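Side-chain contact in transcriptional regulator, LacI family protein (Rhodococcus jostii, PDB 3K9C), which probably acts as a transcription factor that binds cis-regulatory DNA: residues Val218-Ser223 with Leu265-Val270. Residues are numbered along the deposited sequence; the frame is centred on the assembly and turned at random.
Sequences VGYDDS and LAPHLV
The first torsions of D222 and V270 turn their side-chain ends toward each other. In D222, CG stands anti to the backbone N (chi1 -169°), which carries the carboxylate to V270. In V270 it is CG1 that lies opposite its own N (chi1 179°), while CG2 is anti to the carbonyl carbon. The two methyls therefore face one carboxylate oxygen each. OD2 of D222 comes within 4.0 Å of CG2 of V270, and OD1 of D222 lies 4.2 Å from CG1 of V270. The two side chains cross at about a right angle. This is van der Waals contact only, and the valine offers the aspartate no polar partner. The polar need of OD1 is met by R272, two residues beyond V270, through a salt bridge. That bond probably fixes the carboxylate beside the valine.

A second, looser touch involves Y220. Its CB points away from 265-270, but the long ring brings the hydroxyl back. OH of Y220 ends 4.2 Å from CB of P267, against the pyrrolidine ring. R143 makes a cation-pi contact with this tyrosine. A bound glycerol, probably from the crystallisation liquor, is hydrogen-bonded to OD2 of D221 and lies near the Y220 side chain. This is consistent with a pocket in the cleft of a periplasmic binding protein-like fold.

No hydrogen bond joins the two segments, and they bury just 140 Å² together. Strand 235-237, next to 262-270 in the mixed sheet, lies against both segments: Y220 and P267 both touch I236, and D222 and H268 both touch S237. The loop 218-223 leads from strand 216-218, at the edge of the parallel sheet, into helix 224-227, while 265-270 ends strand 262-270. Helix 110-123 packs on V218, Y220 and L269.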
ATOM      1  N   VAL B 218      -9.129 -17.944   1.793  1.00 16.53           N
ATOM      2  CA  VAL B 218      -7.832 -17.928   2.468  1.00 17.32           C
ATOM      3  C   VAL B 218      -6.851 -17.085   1.639  1.00 18.10           C
ATOM      4  O   VAL B 218      -6.784 -17.221   0.408  1.00 18.54           O
ATOM      5  CB  VAL B 218      -7.231 -19.341   2.599  1.00 16.81           C
ATOM      6  CG1 VAL B 218      -5.869 -19.250   3.253  1.00 15.92           C
ATOM      7  CG2 VAL B 218      -8.148 -20.227   3.411  1.00 18.48           C
ATOM      8  N   GLY B 219      -6.092 -16.226   2.310  1.00 17.24           N
ATOM      9  CA  GLY B 219      -5.122 -15.404   1.613  1.00 16.68           C
ATOM     10  C   GLY B 219      -3.725 -15.933   1.863  1.00 17.96           C
ATOM     11  O   GLY B 219      -3.557 -17.086   2.249  1.00 19.08           O
ATOM     12  N   TYR B 220      -2.718 -15.095   1.642  1.00 16.48           N
ATOM     13  CA  TYR B 220      -1.343 -15.493   1.868  1.00 18.65           C
ATOM     14  C   TYR B 220      -0.500 -14.237   2.091  1.00 17.79           C
ATOM     15  O   TYR B 220      -0.666 -13.242   1.380  1.00 18.49           O
ATOM     16  CB  TYR B 220      -0.824 -16.301   0.663  1.00 16.66           C
ATOM     17  CG  TYR B 220       0.265 -17.296   0.993  1.00 15.87           C
ATOM     18  CD1 TYR B 220       0.023 -18.674   0.940  1.00 17.16           C
ATOM     19  CD2 TYR B 220       1.545 -16.869   1.344  1.00 17.09           C
ATOM     20  CE1 TYR B 220       1.035 -19.599   1.229  1.00 17.55           C
ATOM     21  CE2 TYR B 220       2.556 -17.779   1.639  1.00 17.18           C
ATOM     22  CZ  TYR B 220       2.293 -19.139   1.580  1.00 17.48           C
ATOM     23  OH  TYR B 220       3.281 -20.039   1.902  1.00 22.12           O
ATOM     24  N   ASP B 221       0.372 -14.307   3.102  1.00 19.13           N
ATOM     25  CA  ASP B 221       1.308 -13.248   3.525  1.00 20.85           C
ATOM     26  C   ASP B 221       1.077 -12.693   4.933  1.00 22.51           C
ATOM     27  O   ASP B 221       2.035 -12.311   5.610  1.00 24.49           O
ATOM     28  CB  ASP B 221       1.314 -12.046   2.559  1.00 21.10           C
ATOM     29  CG  ASP B 221       1.954 -12.366   1.219  1.00 23.32           C
ATOM     30  OD1 ASP B 221       2.662 -13.390   1.110  1.00 24.29           O
ATOM     31  OD2 ASP B 221       1.755 -11.577   0.275  1.00 25.45           O
ATOM     32  N   ASP B 222      -0.185 -12.654   5.361  1.00 24.28           N
ATOM     33  CA  ASP B 222      -0.574 -12.092   6.658  1.00 24.75           C
ATOM     34  C   ASP B 222      -0.093 -10.646   6.678  1.00 25.24           C
ATOM     35  O   ASP B 222       0.638 -10.227   7.580  1.00 23.92           O
ATOM     36  CB  ASP B 222       0.040 -12.868   7.838  1.00 23.26           C
ATOM     37  CG  ASP B 222      -0.574 -12.469   9.191  1.00 25.54           C
ATOM     38  OD1 ASP B 222      -1.752 -12.057   9.213  1.00 24.91           O
ATOM     39  OD2 ASP B 222       0.107 -12.584  10.236  1.00 24.52           O
ATOM     40  N   SER B 223      -0.508  -9.895   5.664  1.00 24.76           N
ATOM     41  CA  SER B 223      -0.128  -8.497   5.541  1.00 26.02           C
ATOM     42  C   SER B 223      -1.181  -7.638   6.235  1.00 26.64           C
ATOM     43  O   SER B 223      -2.180  -8.162   6.726  1.00 24.12           O
ATOM     44  CB  SER B 223      -0.006  -8.115   4.061  1.00 28.21           C
ATOM     45  OG  SER B 223      -1.265  -8.124   3.421  1.00 29.89           O
ATOM     46  N   LEU B 265      12.190 -20.920   5.049  1.00 28.34           N
ATOM     47  CA  LEU B 265      11.506 -20.794   6.329  1.00 29.17           C
ATOM     48  C   LEU B 265      10.093 -21.381   6.336  1.00 30.04           C
ATOM     49  O   LEU B 265       9.365 -21.311   5.343  1.00 29.23           O
ATOM     50  CB  LEU B 265      11.434 -19.319   6.723  1.00 29.31           C
ATOM     51  CG  LEU B 265      12.735 -18.526   6.556  1.00 31.67           C
ATOM     52  CD1 LEU B 265      12.517 -17.094   7.018  1.00 31.97           C
ATOM     53  CD2 LEU B 265      13.858 -19.185   7.357  1.00 32.55           C
ATOM     54  N   ALA B 266       9.706 -21.945   7.474  1.00 29.56           N
ATOM     55  CA  ALA B 266       8.385 -22.537   7.628  1.00 28.97           C
ATOM     56  C   ALA B 266       7.329 -21.469   7.864  1.00 28.46           C
ATOM     57  O   ALA B 266       7.529 -20.547   8.650  1.00 29.08           O
ATOM     58  CB  ALA B 266       8.382 -23.507   8.791  1.00 29.95           C
ATOM     59  N   PRO B 267       6.188 -21.574   7.166  1.00 27.62           N
ATOM     60  CA  PRO B 267       5.101 -20.606   7.322  1.00 25.91           C
ATOM     61  C   PRO B 267       4.096 -21.185   8.312  1.00 25.17           C
ATOM     62  O   PRO B 267       4.221 -22.337   8.715  1.00 25.19           O
ATOM     63  CB  PRO B 267       4.525 -20.532   5.917  1.00 26.78           C
ATOM     64  CG  PRO B 267       4.599 -21.966   5.487  1.00 27.80           C
ATOM     65  CD  PRO B 267       5.994 -22.379   5.944  1.00 26.42           C
ATOM     66  N   HIS B 268       3.117 -20.391   8.721  1.00 23.80           N
ATOM     67  CA  HIS B 268       2.096 -20.896   9.630  1.00 24.93           C
ATOM     68  C   HIS B 268       0.734 -20.323   9.309  1.00 23.99           C
ATOM     69  O   HIS B 268       0.620 -19.267   8.686  1.00 23.67           O
ATOM     70  CB  HIS B 268       2.468 -20.659  11.107  1.00 23.64           C
ATOM     71  CG  HIS B 268       3.013 -19.300  11.407  1.00 26.03           C
ATOM     72  ND1 HIS B 268       2.211 -18.221  11.718  1.00 27.22           N
ATOM     73  CD2 HIS B 268       4.290 -18.853  11.485  1.00 26.66           C
ATOM     74  CE1 HIS B 268       2.968 -17.170  11.977  1.00 27.24           C
ATOM     75  NE2 HIS B 268       4.234 -17.528  11.843  1.00 29.61           N
ATOM     76  N   LEU B 269      -0.300 -21.049   9.713  1.00 23.67           N
ATOM     77  CA  LEU B 269      -1.670 -20.640   9.460  1.00 25.47           C
ATOM     78  C   LEU B 269      -2.145 -19.635  10.483  1.00 23.88           C
ATOM     79  O   LEU B 269      -1.902 -19.786  11.671  1.00 25.83           O
ATOM     80  CB  LEU B 269      -2.612 -21.848   9.481  1.00 24.63           C
ATOM     81  CG  LEU B 269      -4.097 -21.486   9.363  1.00 26.26           C
ATOM     82  CD1 LEU B 269      -4.378 -20.982   7.964  1.00 25.47           C
ATOM     83  CD2 LEU B 269      -4.963 -22.703   9.681  1.00 25.91           C
ATOM     84  N   VAL B 270      -2.827 -18.607  10.003  1.00 23.51           N
ATOM     85  CA  VAL B 270      -3.371 -17.586  10.864  1.00 21.82           C
ATOM     86  C   VAL B 270      -4.858 -17.539  10.565  1.00 23.23           C
ATOM     87  O   VAL B 270      -5.282 -16.982   9.546  1.00 22.75           O
ATOM     88  CB  VAL B 270      -2.733 -16.210  10.584  1.00 23.43           C
ATOM     89  CG1 VAL B 270      -3.352 -15.149  11.503  1.00 22.30           C
ATOM     90  CG2 VAL B 270      -1.236 -16.287  10.793  1.00 16.70           C
TER